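Local coordinates for G protein coupled receptor (Arabidopsis thaliana, PDB 3T33) that may play a role in abscisic acid signalling and binds a zinc ion, as an all-helical member of the LanC-like protein family, at residues A88-F92 / L136-A140; M240-M244 / V256-L260; Y341-S345 / A408-E414. All blocks are in the same frame, centred on the assembly; numbering follows the deposited sequence.

Contact 1 of 3, residues A88-F92 / L136-A140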
loop_
_atom_site.group_PDB
_atom_site.type_symbol
_atom_site.label_atom_id
_atom_site.label_comp_id
_atom_site.label_asym_id
_atom_site.label_seq_id
_atom_site.Cartn_x
_atom_site.Cartn_y
_atom_site.Cartn_z
ATOM N N ALA A 88 12.293 -3.493 -8.893
ATOM C CA ALA A 88 13.272 -3.651 -7.860
ATOM C C ALA A 88 12.613 -3.943 -6.500
ATOM O O ALA A 88 13.099 -4.760 -5.698
ATOM C CB ALA A 88 14.159 -2.349 -7.748
ATOM N N TYR A 89 11.532 -3.240 -6.204
ATOM C CA TYR A 89 10.880 -3.421 -4.909
ATOM C C TYR A 89 10.262 -4.793 -4.776
ATOM O O TYR A 89 10.322 -5.430 -3.740
ATOM C CB TYR A 89 9.848 -2.279 -4.657
ATOM C CG TYR A 89 9.587 -2.045 -3.194
ATOM C CD1 TYR A 89 10.572 -2.219 -2.220
ATOM C CD2 TYR A 89 8.303 -1.742 -2.762
ATOM C CE1 TYR A 89 10.269 -2.041 -0.845
ATOM C CE2 TYR A 89 8.008 -1.565 -1.435
ATOM C CZ TYR A 89 8.971 -1.690 -0.479
ATOM O OH TYR A 89 8.530 -1.489 0.838
ATOM N N LEU A 90 9.686 -5.260 -5.850
ATOM C CA LEU A 90 9.117 -6.613 -5.870
ATOM C C LEU A 90 10.234 -7.648 -5.606
ATOM O O LEU A 90 10.024 -8.663 -4.904
ATOM C CB LEU A 90 8.404 -6.851 -7.196
ATOM C CG LEU A 90 8.011 -8.348 -7.414
ATOM C CD1 LEU A 90 7.018 -8.851 -6.340
ATOM C CD2 LEU A 90 7.447 -8.552 -8.859
ATOM N N LEU A 91 11.428 -7.376 -6.170
ATOM C CA LEU A 91 12.604 -8.233 -6.024
ATOM C C LEU A 91 13.122 -8.184 -4.630
ATOM O O LEU A 91 13.552 -9.218 -4.060
ATOM C CB LEU A 91 13.693 -7.818 -7.037
ATOM C CG LEU A 91 13.424 -8.434 -8.414
ATOM C CD1 LEU A 91 14.234 -7.714 -9.433
ATOM C CD2 LEU A 91 13.825 -9.906 -8.387
ATOM N N PHE A 92 13.120 -6.974 -4.076
ATOM C CA PHE A 92 13.412 -6.802 -2.646
ATOM C C PHE A 92 12.428 -7.606 -1.708
ATOM O O PHE A 92 12.857 -8.286 -0.791
ATOM C CB PHE A 92 13.443 -5.308 -2.263
ATOM C CG PHE A 92 13.936 -5.070 -0.867
ATOM C CD1 PHE A 92 15.256 -5.314 -0.536
ATOM C CD2 PHE A 92 13.078 -4.654 0.129
ATOM C CE1 PHE A 92 15.718 -5.159 0.781
ATOM C CE2 PHE A 92 13.538 -4.502 1.461
ATOM C CZ PHE A 92 14.882 -4.745 1.761
ATOM N N LEU A 136 15.347 2.832 -1.316
ATOM C CA LEU A 136 15.483 1.407 -1.592
ATOM C C LEU A 136 16.942 1.086 -1.840
ATOM O O LEU A 136 17.484 0.113 -1.370
ATOM C CB LEU A 136 14.688 1.010 -2.828
ATOM C CG LEU A 136 14.053 -0.375 -2.961
ATOM C CD1 LEU A 136 13.752 -0.852 -4.397
ATOM C CD2 LEU A 136 14.597 -1.483 -2.064
ATOM N N GLY A 137 17.606 1.923 -2.592
ATOM C CA GLY A 137 19.029 1.695 -2.867
ATOM C C GLY A 137 19.759 1.493 -1.574
ATOM O O GLY A 137 20.502 0.518 -1.441
ATOM N N ALA A 138 19.565 2.427 -0.626
ATOM C CA ALA A 138 20.307 2.422 0.622
ATOM C C ALA A 138 19.951 1.206 1.503
ATOM O O ALA A 138 20.783 0.664 2.175
ATOM C CB ALA A 138 20.041 3.748 1.423
ATOM N N VAL A 139 18.696 0.780 1.455
ATOM C CA VAL A 139 18.250 -0.347 2.281
ATOM C C VAL A 139 18.783 -1.644 1.671
ATOM O O VAL A 139 19.368 -2.469 2.355
ATOM C CB VAL A 139 16.697 -0.311 2.487
ATOM C CG1 VAL A 139 16.230 -1.602 3.138
ATOM C CG2 VAL A 139 16.296 0.910 3.378
ATOM N N ALA A 140 18.613 -1.793 0.361
ATOM C CA ALA A 140 19.115 -2.970 -0.358
ATOM C C ALA A 140 20.623 -3.120 -0.176
ATOM O O ALA A 140 21.073 -4.212 0.081
ATOM C CB ALA A 140 18.706 -2.956 -1.815
#
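Leu136 is the bump of this contact, and the hollow it fills is built by Ala88, Tyr89 and Phe92. One methyl, CD1, drops in at the turn of the facing helix where Leu136 CD1 lies 3.7 Å from Ala88 CB. The backbone nitrogen of Tyr89 forms the floor of the same hollow, with Leu136 CD1 also 3.7 Å from Tyr89 N. The branch point of the leucine rests against the tyrosine ring, Leu136 CG to Tyr89 CD1 being 4.0 Å. The other methyl, CD2, lies over one face of the Phe92 ring. It makes a CH-pi contact, with Leu136 CD2 4.3 Å from the ring centroid and 27° off the ring normal. The leucine and Phe92 run alongside each other, pointing opposite ways. The chi1 of Leu136, -148°, is well away from a staggered value, and its fork puts CD1 against Ala88 and the backbone of Tyr89, and CD2 over Phe92.

Phe92 is the returning bump. With CG trans to the backbone nitrogen (chi1 -171°), the ring is carried toward helix 136-140. The far corner meets Val139, with Phe92 CZ to Val139 CG1 at 3.7 Å. Val139 stands roughly perpendicular to the Phe92 side chain. Beside it, Phe92 CE1 lies 4.2 Å from Ala140 CA, so this side of the ring meets the backbone itself.

The helices of 88-92 and 136-140 run roughly parallel, their short axes 11.4 Å apart. They fit two neighbouring helices of the inner layer of the double-layered alpha barrel known from LanC-like proteins. Helix 174-188 continues the packing beyond Val139. Everything that meets here is buried and nearly all of it is hydrocarbon, so the fit depends on shape and dispersion, with no polar pair between the segments to direct it.

Contact 2 of 3, residues M240-M244 / V256-L260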
loop_
_atom_site.group_PDB
_atom_site.type_symbol
_atom_site.label_atom_id
_atom_site.label_comp_id
_atom_site.label_asym_id
_atom_site.label_seq_id
_atom_site.Cartn_x
_atom_site.Cartn_y
_atom_site.Cartn_z
ATOM N N MET A 240 -2.472 12.087 7.219
ATOM C CA MET A 240 -2.612 11.699 8.637
ATOM C C MET A 240 -1.797 10.437 8.930
ATOM O O MET A 240 -1.057 10.365 9.932
ATOM C CB MET A 240 -4.088 11.438 8.949
ATOM C CG MET A 240 -4.964 12.682 8.696
ATOM S SD MET A 240 -4.363 14.184 9.510
ATOM C CE MET A 240 -4.138 15.222 7.995
ATOM N N ASN A 241 -1.901 9.483 8.002
ATOM C CA ASN A 241 -1.193 8.210 8.087
ATOM C C ASN A 241 0.271 8.481 8.327
ATOM O O ASN A 241 0.815 8.074 9.366
ATOM C CB ASN A 241 -1.408 7.326 6.846
ATOM C CG ASN A 241 -0.730 5.958 6.971
ATOM O OD1 ASN A 241 0.227 5.638 6.269
ATOM N ND2 ASN A 241 -1.245 5.156 7.837
ATOM N N VAL A 242 0.891 9.255 7.441
ATOM C CA VAL A 242 2.320 9.573 7.629
ATOM C C VAL A 242 2.570 10.257 8.974
ATOM O O VAL A 242 3.581 9.996 9.641
ATOM C CB VAL A 242 2.913 10.469 6.473
ATOM C CG1 VAL A 242 4.420 10.418 6.520
ATOM C CG2 VAL A 242 2.492 9.931 5.102
ATOM N N LEU A 243 1.672 11.170 9.360
ATOM C CA LEU A 243 1.904 11.911 10.569
ATOM C C LEU A 243 1.878 10.981 11.752
ATOM O O LEU A 243 2.682 11.134 12.655
ATOM C CB LEU A 243 0.893 13.053 10.715
ATOM C CG LEU A 243 1.079 14.210 9.708
ATOM C CD1 LEU A 243 -0.069 15.148 9.929
ATOM C CD2 LEU A 243 2.469 14.951 9.854
ATOM N N MET A 244 1.020 9.956 11.730
ATOM C CA MET A 244 0.965 9.045 12.890
ATOM C C MET A 244 2.219 8.259 13.072
ATOM O O MET A 244 2.423 7.662 14.121
ATOM C CB MET A 244 -0.246 8.124 12.851
ATOM C CG MET A 244 -1.529 8.958 12.906
ATOM S SD MET A 244 -3.000 7.945 12.953
ATOM C CE MET A 244 -3.360 7.775 11.191
ATOM N N VAL A 256 -4.802 15.582 14.421
ATOM C CA VAL A 256 -4.853 14.377 13.593
ATOM C C VAL A 256 -6.107 13.602 13.963
ATOM O O VAL A 256 -6.924 13.333 13.075
ATOM C CB VAL A 256 -3.601 13.522 13.705
ATOM C CG1 VAL A 256 -3.757 12.259 12.876
ATOM C CG2 VAL A 256 -2.344 14.339 13.268
ATOM N N LYS A 257 -6.277 13.297 15.260
ATOM C CA LYS A 257 -7.533 12.657 15.758
ATOM C C LYS A 257 -8.731 13.404 15.190
ATOM O O LYS A 257 -9.621 12.806 14.565
ATOM C CB LYS A 257 -7.628 12.629 17.296
ATOM C CG LYS A 257 -6.811 11.539 17.918
ATOM C CD LYS A 257 -6.848 11.600 19.429
ATOM C CE LYS A 257 -5.881 10.595 20.068
ATOM N NZ LYS A 257 -5.748 10.786 21.595
ATOM N N GLY A 258 -8.691 14.727 15.313
ATOM C CA GLY A 258 -9.805 15.570 14.844
ATOM C C GLY A 258 -10.189 15.408 13.397
ATOM O O GLY A 258 -11.351 15.251 13.071
ATOM N N THR A 259 -9.191 15.460 12.522
ATOM C CA THR A 259 -9.387 15.284 11.059
ATOM C C THR A 259 -9.957 13.914 10.762
ATOM O O THR A 259 -10.811 13.770 9.908
ATOM C CB THR A 259 -8.045 15.490 10.325
ATOM O OG1 THR A 259 -7.525 16.764 10.701
ATOM C CG2 THR A 259 -8.200 15.452 8.841
ATOM N N LEU A 260 -9.487 12.902 11.486
ATOM C CA LEU A 260 -10.005 11.549 11.283
ATOM C C LEU A 260 -11.457 11.378 11.798
ATOM O O LEU A 260 -12.277 10.825 11.090
ATOM C CB LEU A 260 -9.047 10.480 11.844
ATOM C CG LEU A 260 -7.670 10.284 11.186
ATOM C CD1 LEU A 260 -6.906 9.281 11.946
ATOM C CD2 LEU A 260 -7.814 9.841 9.759
#
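Met240 lies alongside Val256, the two side chains pointing opposite ways. The thioether does most of the touching. Met240 SD is 3.9 Å from Val256 CG1 and, on the next turn, 4.0 Å from Thr259 CB. The methionine is bent at chi2 (-52°) and again at chi3, so the chain curls and presents its sulfur, flanked by Val256 and Thr259, to the opposing helix. Its base is used too: Met240 CB lies 4.1 Å from Leu260 CD2.

Val256 divides its two methyls. CG1 meets both methionines, with Val256 CG1 4.0 Å from Met244 CG. CG2 turns to Leu243, where Val256 CG2 and Leu243 CD1 are 4.1 Å apart. The fork of Leu260 is shared in the same manner. One methyl goes to Met240, and the other meets Met244 tip to tip, Leu260 CD1 to Met244 CE being 3.9 Å. Thr259 meets the sulfur with CB and CG2, while its hydroxyl is hydrogen-bonded to the carbonyl of Asp255 in its own helix.

The segments run nearly antiparallel, at 151°, with axes 10.7 Å apart. They belong to successive helices joined by a short link, which makes a helical hairpin. This is the repeating pairing of an alpha/alpha barrel, consistent with the LanC-like family.

Loop residues Cys218, Pro219 and Leu220 lie against Thr259. Otherwise helices close in around the pair; the chain has no strands. Helix 195-212 brings Phe206 against Leu243 and Val256. Helix 291-305 adds Thr297 and Tyr305 against Met244, and Ala301 against Leu260.

Contact 3 of 3, residues Y341-S345 / A408-E414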
loop_
_atom_site.group_PDB
_atom_site.type_symbol
_atom_site.label_atom_id
_atom_site.label_comp_id
_atom_site.label_asym_id
_atom_site.label_seq_id
_atom_site.Cartn_x
_atom_site.Cartn_y
_atom_site.Cartn_z
ATOM N N TYR A 341 -5.051 -5.895 1.332
ATOM C CA TYR A 341 -4.311 -5.351 2.475
ATOM C C TYR A 341 -5.229 -4.799 3.509
ATOM O O TYR A 341 -4.895 -4.750 4.721
ATOM C CB TYR A 341 -3.300 -4.270 2.038
ATOM C CG TYR A 341 -1.966 -4.853 1.529
ATOM C CD1 TYR A 341 -0.983 -5.287 2.413
ATOM C CD2 TYR A 341 -1.728 -5.002 0.171
ATOM C CE1 TYR A 341 0.220 -5.861 1.924
ATOM C CE2 TYR A 341 -0.540 -5.582 -0.309
ATOM C CZ TYR A 341 0.431 -5.970 0.557
ATOM O OH TYR A 341 1.628 -6.506 0.084
ATOM N N VAL A 342 -6.403 -4.373 3.093
ATOM C CA VAL A 342 -7.367 -3.990 4.142
ATOM C C VAL A 342 -7.590 -5.146 5.140
ATOM O O VAL A 342 -7.478 -4.958 6.366
ATOM C CB VAL A 342 -8.730 -3.539 3.542
ATOM C CG1 VAL A 342 -9.682 -3.242 4.646
ATOM C CG2 VAL A 342 -8.553 -2.265 2.732
ATOM N N PHE A 343 -7.855 -6.350 4.631
ATOM C CA PHE A 343 -8.072 -7.485 5.543
ATOM C C PHE A 343 -6.872 -7.888 6.346
ATOM O O PHE A 343 -6.973 -8.129 7.523
ATOM C CB PHE A 343 -8.712 -8.644 4.767
ATOM C CG PHE A 343 -9.874 -8.187 3.938
ATOM C CD1 PHE A 343 -10.899 -7.455 4.536
ATOM C CD2 PHE A 343 -9.920 -8.429 2.570
ATOM C CE1 PHE A 343 -11.996 -7.040 3.794
ATOM C CE2 PHE A 343 -10.990 -8.026 1.814
ATOM C CZ PHE A 343 -12.031 -7.297 2.407
ATOM N N LEU A 344 -5.720 -7.935 5.701
ATOM C CA LEU A 344 -4.427 -8.096 6.362
ATOM C C LEU A 344 -4.209 -7.058 7.423
ATOM O O LEU A 344 -3.681 -7.372 8.487
ATOM C CB LEU A 344 -3.287 -7.970 5.363
ATOM C CG LEU A 344 -3.322 -9.143 4.406
ATOM C CD1 LEU A 344 -2.220 -8.942 3.320
ATOM C CD2 LEU A 344 -3.138 -10.498 5.119
ATOM N N SER A 345 -4.629 -5.840 7.180
ATOM C CA SER A 345 -4.411 -4.818 8.185
ATOM C C SER A 345 -5.296 -5.042 9.418
ATOM O O SER A 345 -4.890 -4.785 10.548
ATOM C CB SER A 345 -4.679 -3.397 7.607
ATOM O OG SER A 345 -3.933 -2.404 8.358
ATOM N N ALA A 408 2.760 -8.369 6.802
ATOM C CA ALA A 408 2.377 -7.735 5.536
ATOM C C ALA A 408 2.024 -6.275 5.686
ATOM O O ALA A 408 1.179 -5.947 6.502
ATOM C CB ALA A 408 1.214 -8.441 4.937
ATOM N N LEU A 409 2.711 -5.434 4.905
ATOM C CA LEU A 409 2.525 -3.965 4.841
ATOM C C LEU A 409 2.181 -3.442 3.428
ATOM O O LEU A 409 2.931 -3.719 2.529
ATOM C CB LEU A 409 3.799 -3.283 5.320
ATOM C CG LEU A 409 4.144 -3.641 6.778
ATOM C CD1 LEU A 409 5.600 -3.154 7.173
ATOM C CD2 LEU A 409 3.108 -3.085 7.778
ATOM N N PHE A 410 1.067 -2.697 3.241
ATOM C CA PHE A 410 0.743 -2.129 1.910
ATOM C C PHE A 410 1.984 -1.306 1.410
ATOM O O PHE A 410 2.469 -0.448 2.118
ATOM C CB PHE A 410 -0.511 -1.270 1.975
ATOM C CG PHE A 410 -1.004 -0.755 0.622
ATOM C CD1 PHE A 410 -0.342 0.249 -0.065
ATOM C CD2 PHE A 410 -2.168 -1.236 0.078
ATOM C CE1 PHE A 410 -0.838 0.741 -1.308
ATOM C CE2 PHE A 410 -2.640 -0.764 -1.161
ATOM C CZ PHE A 410 -1.951 0.235 -1.837
ATOM N N PRO A 411 2.532 -1.652 0.224
ATOM C CA PRO A 411 3.818 -1.062 -0.245
ATOM C C PRO A 411 3.699 0.469 -0.383
ATOM O O PRO A 411 2.729 0.984 -0.986
ATOM C CB PRO A 411 4.035 -1.715 -1.607
ATOM C CG PRO A 411 2.650 -2.067 -2.086
ATOM C CD PRO A 411 1.793 -2.341 -0.844
ATOM N N GLY A 412 4.626 1.207 0.213
ATOM C CA GLY A 412 4.566 2.651 0.091
ATOM C C GLY A 412 3.454 3.299 0.918
ATOM O O GLY A 412 3.205 4.490 0.777
ATOM N N TYR A 413 2.795 2.513 1.778
ATOM C CA TYR A 413 1.754 3.068 2.626
ATOM C C TYR A 413 1.934 2.730 4.104
ATOM O O TYR A 413 2.128 3.608 4.957
ATOM C CB TYR A 413 0.352 2.701 2.155
ATOM C CG TYR A 413 -0.690 3.716 2.671
ATOM C CD1 TYR A 413 -0.734 5.045 2.134
ATOM C CD2 TYR A 413 -1.580 3.387 3.703
ATOM C CE1 TYR A 413 -1.684 5.998 2.576
ATOM C CE2 TYR A 413 -2.557 4.326 4.171
ATOM C CZ TYR A 413 -2.590 5.631 3.613
ATOM O OH TYR A 413 -3.486 6.574 4.099
ATOM N N GLU A 414 1.902 1.447 4.416
ATOM C CA GLU A 414 2.102 1.025 5.806
ATOM C C GLU A 414 3.551 0.844 6.188
ATOM O O GLU A 414 4.391 0.328 5.463
ATOM C CB GLU A 414 1.303 -0.280 6.086
ATOM C CG GLU A 414 -0.170 -0.097 5.954
ATOM C CD GLU A 414 -0.969 -1.374 6.178
ATOM O OE1 GLU A 414 -0.832 -2.315 5.351
ATOM O OE2 GLU A 414 -1.735 -1.424 7.179
#
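Tyr341 presents one ring face to the backbone and side chain of Phe410. Phe410 CA sits over that face, 3.7 Å from the ring centroid and 15° off the normal, a close CH-pi contact. The phenylalanine ring turns its edge toward the same tyrosine face in an offset edge-to-face pair, with planes at 67°. In return, Tyr341 CB lies in the plane of the Phe410 ring at its edge, 3.8 Å from Phe410 CD2. Further along the tyrosine ring, Tyr341 CE2 is 4.0 Å from Pro411 CD. Ala408 fills the angle between two residues of the helix. Its methyl touches the tyrosine ring and lies against Leu344, Ala408 CB to Leu344 CD1 being 3.8 Å.

Pro411 and Gly412 are the middle residues of a type II beta turn, in which Tyr413 N bonds back to Phe410 O. Glu414 N uses that carbonyl as well. The turn lets the C-terminal tail fold back on itself inside the helical barrel, close to the zinc site. Trp287 stacks on the Phe410 ring.

At the margin, the tyrosine hydroxyl is hydrogen-bonded to Asp401 of helix 392-402. Glu414 works in two directions. Its OE1 uses the anti lone pair to take the amide of Phe410, a nearly straight bond (174°) with Glu414 OE1 2.9 Å from Phe410 N. Its OE2 uses the syn lone pair for the serine hydroxyl, Ser345 OG to Glu414 OE2 being 2.7 Å. Arg348, one turn further along the helix, makes a salt bridge to that same oxygen.

The C-terminal tail joins the three contacts. Contact 3 lies near the centre of the fold, its centre about 17 Å from the centres of both contact 1 and contact 2. Those two are about 28 Å apart between centres and do not touch. The turn of 408-414 reaches each of them: Tyr89 CE2 lies 4.0 Å from Pro411 CB, and Asn241 touches Tyr413. Tyr397 also packs against Tyr89, Tyr341 and Pro411. The zinc ion, held by Cys288, Cys333 and His334, belongs to the surroundings of contact 3. The side chain of Phe410 is about 8 Å from the bound zinc ion. Contacts 1 and 2 lie away from the metal.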